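Local atomic coordinates of uncharacterized N-acetyltransferase D2E76_00625 (Mycobacteroides abscessus, PDB entry 6YCA), a protein that probably transfers acetyl groups from acetyl coenzyme A to amine substrates as an Eis-type GCN5-related N-acetyltransferase, yet is unable to modify aminoglycosides. Residues A[195-207]-A[403-415]. Residues are numbered along the deposited sequence; the frame is centred on the assembly and turned at random.
With SO4 (sulfate ion), chain J.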
ATOM      1  N   ALA A 195      -3.704  41.680   3.000  1.00 25.49           N
ATOM      2  CA  ALA A 195      -2.561  42.469   3.430  1.00 21.96           C
ATOM      3  C   ALA A 195      -1.360  41.647   3.870  1.00 21.36           C
ATOM      4  O   ALA A 195      -0.341  42.236   4.247  1.00 22.01           O
ATOM      5  CB  ALA A 195      -2.960  43.424   4.562  1.00 23.02           C
ATOM      6  N   TRP A 196      -1.429  40.320   3.810  1.00 20.30           N
ATOM      7  CA  TRP A 196      -0.317  39.501   4.265  1.00 19.84           C
ATOM      8  C   TRP A 196       0.816  39.526   3.249  1.00 25.23           C
ATOM      9  O   TRP A 196       0.595  39.652   2.040  1.00 27.27           O
ATOM     10  CB  TRP A 196      -0.760  38.058   4.526  1.00 18.87           C
ATOM     11  CG  TRP A 196      -1.167  37.282   3.316  1.00 18.19           C
ATOM     12  CD1 TRP A 196      -0.344  36.611   2.459  1.00 17.79           C
ATOM     13  CD2 TRP A 196      -2.499  37.053   2.851  1.00 17.99           C
ATOM     14  NE1 TRP A 196      -1.078  35.998   1.476  1.00 17.41           N
ATOM     15  CE2 TRP A 196      -2.407  36.255   1.694  1.00 19.48           C
ATOM     16  CE3 TRP A 196      -3.760  37.459   3.290  1.00 18.29           C
ATOM     17  CZ2 TRP A 196      -3.530  35.854   0.973  1.00 19.48           C
ATOM     18  CZ3 TRP A 196      -4.873  37.061   2.572  1.00 18.10           C
ATOM     19  CH2 TRP A 196      -4.751  36.268   1.427  1.00 17.67           C
ATOM     20  N   THR A 197       2.045  39.429   3.758  1.00 27.05           N
ATOM     21  CA  THR A 197       3.222  39.501   2.903  1.00 29.26           C
ATOM     22  C   THR A 197       3.274  38.297   1.973  1.00 32.78           C
ATOM     23  O   THR A 197       3.106  37.153   2.410  1.00 35.31           O
ATOM     24  CB  THR A 197       4.488  39.559   3.751  1.00 27.70           C
ATOM     25  OG1 THR A 197       4.435  40.709   4.599  1.00 35.89           O
ATOM     26  CG2 THR A 197       5.711  39.664   2.856  1.00 24.36           C
ATOM     27  N   GLY A 198       3.510  38.560   0.685  1.00 27.01           N
ATOM     28  CA  GLY A 198       3.513  37.548  -0.342  1.00 19.34           C
ATOM     29  C   GLY A 198       2.252  37.500  -1.180  1.00 18.86           C
ATOM     30  O   GLY A 198       2.264  36.893  -2.257  1.00 18.41           O
ATOM     31  N   SER A 199       1.176  38.133  -0.723  1.00 21.99           N
ATOM     32  CA  SER A 199      -0.076  38.129  -1.466  1.00 21.60           C
ATOM     33  C   SER A 199       0.078  38.843  -2.806  1.00 23.17           C
ATOM     34  O   SER A 199       0.848  39.796  -2.950  1.00 29.18           O
ATOM     35  CB  SER A 199      -1.184  38.782  -0.632  1.00 19.08           C
ATOM     36  OG  SER A 199      -0.826  40.092  -0.230  1.00 19.94           O
ATOM     37  N   VAL A 200      -0.644  38.342  -3.806  1.00 19.36           N
ATOM     38  CA  VAL A 200      -0.607  38.883  -5.155  1.00 20.06           C
ATOM     39  C   VAL A 200      -2.032  39.180  -5.591  1.00 21.45           C
ATOM     40  O   VAL A 200      -3.000  38.664  -5.026  1.00 25.37           O
ATOM     41  CB  VAL A 200       0.081  37.941  -6.163  1.00 19.87           C
ATOM     42  CG1 VAL A 200       1.439  37.498  -5.633  1.00 19.58           C
ATOM     43  CG2 VAL A 200      -0.806  36.750  -6.464  1.00 19.42           C
ATOM     44  N   ALA A 201      -2.155  40.040  -6.598  1.00 21.37           N
ATOM     45  CA  ALA A 201      -3.470  40.382  -7.119  1.00 21.96           C
ATOM     46  C   ALA A 201      -4.128  39.164  -7.759  1.00 22.92           C
ATOM     47  O   ALA A 201      -3.467  38.341  -8.398  1.00 24.99           O
ATOM     48  CB  ALA A 201      -3.346  41.488  -8.163  1.00 23.17           C
ATOM     49  N   ARG A 202      -5.448  39.065  -7.591  1.00 21.73           N
ATOM     50  CA  ARG A 202      -6.273  38.076  -8.276  1.00 22.30           C
ATOM     51  C   ARG A 202      -7.144  38.814  -9.280  1.00 28.50           C
ATOM     52  O   ARG A 202      -8.246  39.270  -8.937  1.00 32.72           O
ATOM     53  CB  ARG A 202      -7.133  37.289  -7.284  1.00 24.87           C
ATOM     54  CG  ARG A 202      -6.363  36.245  -6.491  1.00 23.01           C
ATOM     55  CD  ARG A 202      -7.268  35.497  -5.527  1.00 19.47           C
ATOM     56  NE  ARG A 202      -6.520  34.518  -4.742  1.00 18.59           N
ATOM     57  CZ  ARG A 202      -7.069  33.667  -3.883  1.00 19.72           C
ATOM     58  NH1 ARG A 202      -8.378  33.669  -3.684  1.00 23.07           N
ATOM     59  NH2 ARG A 202      -6.307  32.805  -3.227  1.00 22.40           N
ATOM     60  N   PRO A 203      -6.693  38.977 -10.520  1.00 33.22           N
ATOM     61  CA  PRO A 203      -7.461  39.746 -11.504  1.00 32.82           C
ATOM     62  C   PRO A 203      -8.747  39.024 -11.856  1.00 32.98           C
ATOM     63  O   PRO A 203      -8.913  37.841 -11.521  1.00 29.69           O
ATOM     64  CB  PRO A 203      -6.519  39.796 -12.717  1.00 34.38           C
ATOM     65  CG  PRO A 203      -5.165  39.424 -12.190  1.00 35.40           C
ATOM     66  CD  PRO A 203      -5.427  38.473 -11.074  1.00 34.79           C
ATOM     67  N   PRO A 204      -9.678  39.694 -12.542  1.00 33.91           N
ATOM     68  CA  PRO A 204     -10.896  38.996 -12.983  1.00 32.61           C
ATOM     69  C   PRO A 204     -10.623  37.752 -13.810  1.00 28.16           C
ATOM     70  O   PRO A 204     -11.403  36.794 -13.732  1.00 27.76           O
ATOM     71  CB  PRO A 204     -11.661  40.070 -13.771  1.00 35.95           C
ATOM     72  CG  PRO A 204     -10.656  41.151 -14.043  1.00 39.51           C
ATOM     73  CD  PRO A 204      -9.719  41.125 -12.879  1.00 36.71           C
ATOM     74  N   GLN A 205      -9.552  37.739 -14.612  1.00 28.63           N
ATOM     75  CA  GLN A 205      -9.232  36.543 -15.386  1.00 30.51           C
ATOM     76  C   GLN A 205      -8.930  35.355 -14.482  1.00 35.47           C
ATOM     77  O   GLN A 205      -9.234  34.211 -14.842  1.00 42.48           O
ATOM     78  CB  GLN A 205      -8.057  36.785 -16.340  1.00 33.07           C
ATOM     79  CG  GLN A 205      -8.286  37.841 -17.411  1.00 43.26           C
ATOM     80  CD  GLN A 205      -7.563  39.145 -17.109  1.00 53.39           C
ATOM     81  OE1 GLN A 205      -7.536  39.609 -15.966  1.00 57.30           O
ATOM     82  NE2 GLN A 205      -6.971  39.743 -18.138  1.00 56.35           N
ATOM     83  N   TRP A 206      -8.344  35.600 -13.305  1.00 32.00           N
ATOM     84  CA  TRP A 206      -8.080  34.502 -12.380  1.00 26.63           C
ATOM     85  C   TRP A 206      -9.383  33.913 -11.852  1.00 30.64           C
ATOM     86  O   TRP A 206      -9.514  32.690 -11.728  1.00 32.53           O
ATOM     87  CB  TRP A 206      -7.187  34.979 -11.234  1.00 25.91           C
ATOM     88  CG  TRP A 206      -6.779  33.889 -10.287  1.00 25.17           C
ATOM     89  CD1 TRP A 206      -5.642  33.136 -10.350  1.00 25.89           C
ATOM     90  CD2 TRP A 206      -7.490  33.442  -9.124  1.00 25.89           C
ATOM     91  NE1 TRP A 206      -5.610  32.238  -9.310  1.00 27.62           N
ATOM     92  CE2 TRP A 206      -6.733  32.406  -8.542  1.00 23.66           C
ATOM     93  CE3 TRP A 206      -8.696  33.812  -8.523  1.00 28.08           C
ATOM     94  CZ2 TRP A 206      -7.140  31.740  -7.391  1.00 20.33           C
ATOM     95  CZ3 TRP A 206      -9.098  33.145  -7.381  1.00 24.46           C
ATOM     96  CH2 TRP A 206      -8.322  32.125  -6.827  1.00 20.36           C
ATOM     97  N   TRP A 207     -10.364  34.767 -11.548  1.00 32.26           N
ATOM     98  CA  TRP A 207     -11.645  34.268 -11.062  1.00 32.94           C
ATOM     99  C   TRP A 207     -12.435  33.630 -12.200  1.00 39.76           C
ATOM    100  O   TRP A 207     -13.141  32.633 -11.996  1.00 40.93           O
ATOM    101  CB  TRP A 207     -12.439  35.408 -10.428  1.00 30.66           C
ATOM    102  CG  TRP A 207     -11.768  35.996  -9.230  1.00 24.07           C
ATOM    103  CD1 TRP A 207     -10.954  37.085  -9.204  1.00 23.94           C
ATOM    104  CD2 TRP A 207     -11.830  35.509  -7.884  1.00 22.93           C
ATOM    105  NE1 TRP A 207     -10.516  37.321  -7.924  1.00 26.11           N
ATOM    106  CE2 TRP A 207     -11.039  36.366  -7.095  1.00 22.77           C
ATOM    107  CE3 TRP A 207     -12.478  34.434  -7.269  1.00 22.49           C
ATOM    108  CZ2 TRP A 207     -10.881  36.182  -5.723  1.00 21.05           C
ATOM    109  CZ3 TRP A 207     -12.322  34.258  -5.909  1.00 21.44           C
ATOM    110  CH2 TRP A 207     -11.533  35.126  -5.150  1.00 20.62           C
ATOM    111  N   PHE A 403      16.527  42.944   7.919  1.00 32.97           N
ATOM    112  CA  PHE A 403      15.578  42.273   7.038  1.00 32.09           C
ATOM    113  C   PHE A 403      14.572  41.383   7.763  1.00 33.28           C
ATOM    114  O   PHE A 403      13.646  40.886   7.113  1.00 33.90           O
ATOM    115  CB  PHE A 403      16.327  41.441   5.991  1.00 31.42           C
ATOM    116  CG  PHE A 403      16.924  42.253   4.879  1.00 30.10           C
ATOM    117  CD1 PHE A 403      18.009  43.081   5.109  1.00 30.96           C
ATOM    118  CD2 PHE A 403      16.405  42.176   3.595  1.00 29.79           C
ATOM    119  CE1 PHE A 403      18.560  43.825   4.085  1.00 31.65           C
ATOM    120  CE2 PHE A 403      16.954  42.916   2.562  1.00 29.06           C
ATOM    121  CZ  PHE A 403      18.034  43.740   2.807  1.00 30.69           C
ATOM    122  N   SER A 404      14.727  41.171   9.069  1.00 35.78           N
ATOM    123  CA  SER A 404      13.888  40.218   9.786  1.00 38.52           C
ATOM    124  C   SER A 404      12.414  40.594   9.690  1.00 34.19           C
ATOM    125  O   SER A 404      12.057  41.777   9.660  1.00 28.13           O
ATOM    126  CB  SER A 404      14.298  40.180  11.259  1.00 53.19           C
ATOM    127  OG  SER A 404      14.054  41.429  11.899  1.00 61.30           O
ATOM    128  N   THR A 405      11.560  39.571   9.601  1.00 26.77           N
ATOM    129  CA  THR A 405      10.110  39.729   9.595  1.00 25.25           C
ATOM    130  C   THR A 405       9.485  38.730  10.563  1.00 28.20           C
ATOM    131  O   THR A 405      10.075  37.700  10.893  1.00 30.56           O
ATOM    132  CB  THR A 405       9.512  39.515   8.196  1.00 24.04           C
ATOM    133  OG1 THR A 405       9.775  38.176   7.761  1.00 29.71           O
ATOM    134  CG2 THR A 405      10.104  40.495   7.201  1.00 24.63           C
ATOM    135  N   GLY A 406       8.264  39.034  10.998  1.00 29.83           N
ATOM    136  CA  GLY A 406       7.588  38.197  11.971  1.00 31.25           C
ATOM    137  C   GLY A 406       6.830  37.025  11.381  1.00 35.30           C
ATOM    138  O   GLY A 406       6.596  36.022  12.062  1.00 40.95           O
ATOM    139  N   THR A 407       6.440  37.132  10.114  1.00 29.95           N
ATOM    140  CA  THR A 407       5.664  36.097   9.446  1.00 23.20           C
ATOM    141  C   THR A 407       6.395  35.625   8.201  1.00 20.11           C
ATOM    142  O   THR A 407       7.038  36.419   7.505  1.00 23.54           O
ATOM    143  CB  THR A 407       4.272  36.611   9.051  1.00 24.61           C
ATOM    144  OG1 THR A 407       4.404  37.704   8.131  1.00 32.58           O
ATOM    145  CG2 THR A 407       3.498  37.071  10.282  1.00 22.84           C
ATOM    146  N   GLN A 408       6.293  34.332   7.926  1.00 19.29           N
ATOM    147  CA  GLN A 408       6.819  33.810   6.680  1.00 22.91           C
ATOM    148  C   GLN A 408       5.928  34.265   5.527  1.00 32.29           C
ATOM    149  O   GLN A 408       4.696  34.213   5.633  1.00 39.25           O
ATOM    150  CB  GLN A 408       6.862  32.286   6.726  1.00 26.98           C
ATOM    151  CG  GLN A 408       8.010  31.740   7.552  1.00 32.57           C
ATOM    152  CD  GLN A 408       9.345  31.911   6.863  1.00 37.25           C
ATOM    153  OE1 GLN A 408       9.522  31.498   5.716  1.00 41.51           O
ATOM    154  NE2 GLN A 408      10.293  32.533   7.556  1.00 37.76           N
ATOM    155  N   PRO A 409       6.514  34.714   4.420  1.00 26.67           N
ATOM    156  CA  PRO A 409       5.703  35.165   3.289  1.00 23.29           C
ATOM    157  C   PRO A 409       4.988  33.996   2.640  1.00 23.13           C
ATOM    158  O   PRO A 409       5.443  32.851   2.687  1.00 26.71           O
ATOM    159  CB  PRO A 409       6.740  35.762   2.337  1.00 26.00           C
ATOM    160  CG  PRO A 409       7.975  34.993   2.637  1.00 24.58           C
ATOM    161  CD  PRO A 409       7.951  34.739   4.115  1.00 21.95           C
ATOM    162  N   PHE A 410       3.859  34.303   2.013  1.00 22.14           N
ATOM    163  CA  PHE A 410       2.990  33.264   1.486  1.00 21.20           C
ATOM    164  C   PHE A 410       2.014  33.895   0.507  1.00 20.44           C
ATOM    165  O   PHE A 410       1.407  34.925   0.814  1.00 23.03           O
ATOM    166  CB  PHE A 410       2.234  32.620   2.647  1.00 16.50           C
ATOM    167  CG  PHE A 410       1.119  31.734   2.221  1.00 16.14           C
ATOM    168  CD1 PHE A 410       1.377  30.506   1.650  1.00 18.79           C
ATOM    169  CD2 PHE A 410      -0.194  32.130   2.390  1.00 18.37           C
ATOM    170  CE1 PHE A 410       0.349  29.683   1.252  1.00 28.20           C
ATOM    171  CE2 PHE A 410      -1.232  31.311   2.002  1.00 26.26           C
ATOM    172  CZ  PHE A 410      -0.960  30.085   1.429  1.00 30.99           C
ATOM    173  N   ALA A 411       1.880  33.290  -0.669  1.00 17.62           N
ATOM    174  CA  ALA A 411       0.931  33.725  -1.692  1.00 20.85           C
ATOM    175  C   ALA A 411      -0.163  32.667  -1.785  1.00 30.49           C
ATOM    176  O   ALA A 411       0.023  31.633  -2.429  1.00 46.86           O
ATOM    177  CB  ALA A 411       1.637  33.897  -3.033  1.00 20.20           C
ATOM    178  N   GLY A 412      -1.312  32.921  -1.175  1.00 24.11           N
ATOM    179  CA  GLY A 412      -2.362  31.915  -1.186  1.00 27.99           C
ATOM    180  C   GLY A 412      -2.983  31.617  -2.540  1.00 30.56           C
ATOM    181  O   GLY A 412      -4.032  30.968  -2.615  1.00 32.93           O
ATOM    182  N   THR A 413      -2.341  32.070  -3.617  1.00 25.15           N
ATOM    183  CA  THR A 413      -2.903  32.001  -4.956  1.00 22.14           C
ATOM    184  C   THR A 413      -1.841  31.544  -5.946  1.00 21.92           C
ATOM    185  O   THR A 413      -0.668  31.909  -5.825  1.00 20.48           O
ATOM    186  CB  THR A 413      -3.476  33.367  -5.378  1.00 21.02           C
ATOM    187  OG1 THR A 413      -3.040  33.685  -6.702  1.00 20.58           O
ATOM    188  CG2 THR A 413      -3.025  34.465  -4.425  1.00 20.50           C
ATOM    189  N   ASN A 414      -2.264  30.741  -6.925  1.00 22.10           N
ATOM    190  CA  ASN A 414      -1.391  30.244  -7.978  1.00 22.95           C
ATOM    191  C   ASN A 414      -1.856  30.762  -9.333  1.00 28.27           C
ATOM    192  O   ASN A 414      -3.017  31.139  -9.518  1.00 30.72           O
ATOM    193  CB  ASN A 414      -1.367  28.712  -8.016  1.00 20.21           C
ATOM    194  CG  ASN A 414      -0.546  28.109  -6.895  1.00 23.76           C
ATOM    195  OD1 ASN A 414       0.032  28.819  -6.066  1.00 27.83           O
ATOM    196  ND2 ASN A 414      -0.488  26.782  -6.864  1.00 23.22           N
ATOM    197  N   PHE A 415      -0.919  30.796 -10.277  1.00 24.22           N
ATOM    198  CA  PHE A 415      -1.200  31.261 -11.630  1.00 20.82           C
ATOM    199  C   PHE A 415      -0.202  30.680 -12.633  1.00 21.43           C
ATOM    200  O   PHE A 415      -0.366  30.824 -13.843  1.00 22.44           O
ATOM    201  CB  PHE A 415      -1.212  32.788 -11.695  1.00 21.11           C
ATOM    202  CG  PHE A 415       0.020  33.426 -11.141  1.00 20.75           C
ATOM    203  CD1 PHE A 415       1.130  33.636 -11.947  1.00 24.22           C
ATOM    204  CD2 PHE A 415       0.073  33.817  -9.810  1.00 22.46           C
ATOM    205  CE1 PHE A 415       2.276  34.216 -11.433  1.00 24.09           C
ATOM    206  CE2 PHE A 415       1.215  34.405  -9.288  1.00 21.87           C
ATOM    207  CZ  PHE A 415       2.317  34.607 -10.102  1.00 22.77           C
ATOM    208  OXT PHE A 415       0.804  30.071 -12.259  1.00 21.03           O
TER
HETATM  209  S   SO4 J 504       5.539  41.047   9.807  1.00 47.57           S
HETATM  210  O1  SO4 J 504       4.265  41.110   9.096  1.00 49.49           O
HETATM  211  O2  SO4 J 504       5.328  40.458  11.126  1.00 53.09           O
HETATM  212  O3  SO4 J 504       6.087  42.393   9.957  1.00 49.39           O
HETATM  213  O4  SO4 J 504       6.474  40.225   9.047  1.00 45.34           O
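F410 of the C-terminal tail pairs with T197 of the loop that precedes helix 204-216 in this Eis-type fold, where 403-415, running on from helix 395-403, threads along 195-207 of the GNAT region. One point of pairing is the type II beta turn W196-S199: F410 N donates to T197 O at 3.0 Å, with an N-H...O angle of 159°. At this turn F410 O meets the edge of the W196 ring in its plane, but the bond from NE1 is bent and therefore weak. S199 CB lies over one face of that indole, 3.5 Å above its plane. T413 is the most deeply engaged side chain: its CG2 lies 3.8 Å from V200 CG2. The extended R202 chain brings its guanidinium edge to T413 CB, while W206 CH2 lies over one face of the group, toward its rim; NH1 forms a salt bridge with D253. V200 CG2 also approaches the F415 ring, which packs on H96 and A98 and lies about 7 Å from bound acetyl coenzyme A. By contrast, T405-T407 make little contact with 195-207; a sulfate, probably from the crystallisation liquor, sits on G406 N and T407 N, and G406 O is hydrogen-bonded to T378 OG1 of a second subunit. At the other end, the exposed N414 offers its backbone carbonyl to W206, whose CG stands anti to the backbone N (chi1 -176°): NE1 donates to N414 O at 2.8 Å, almost in line with the carbonyl bond (166°).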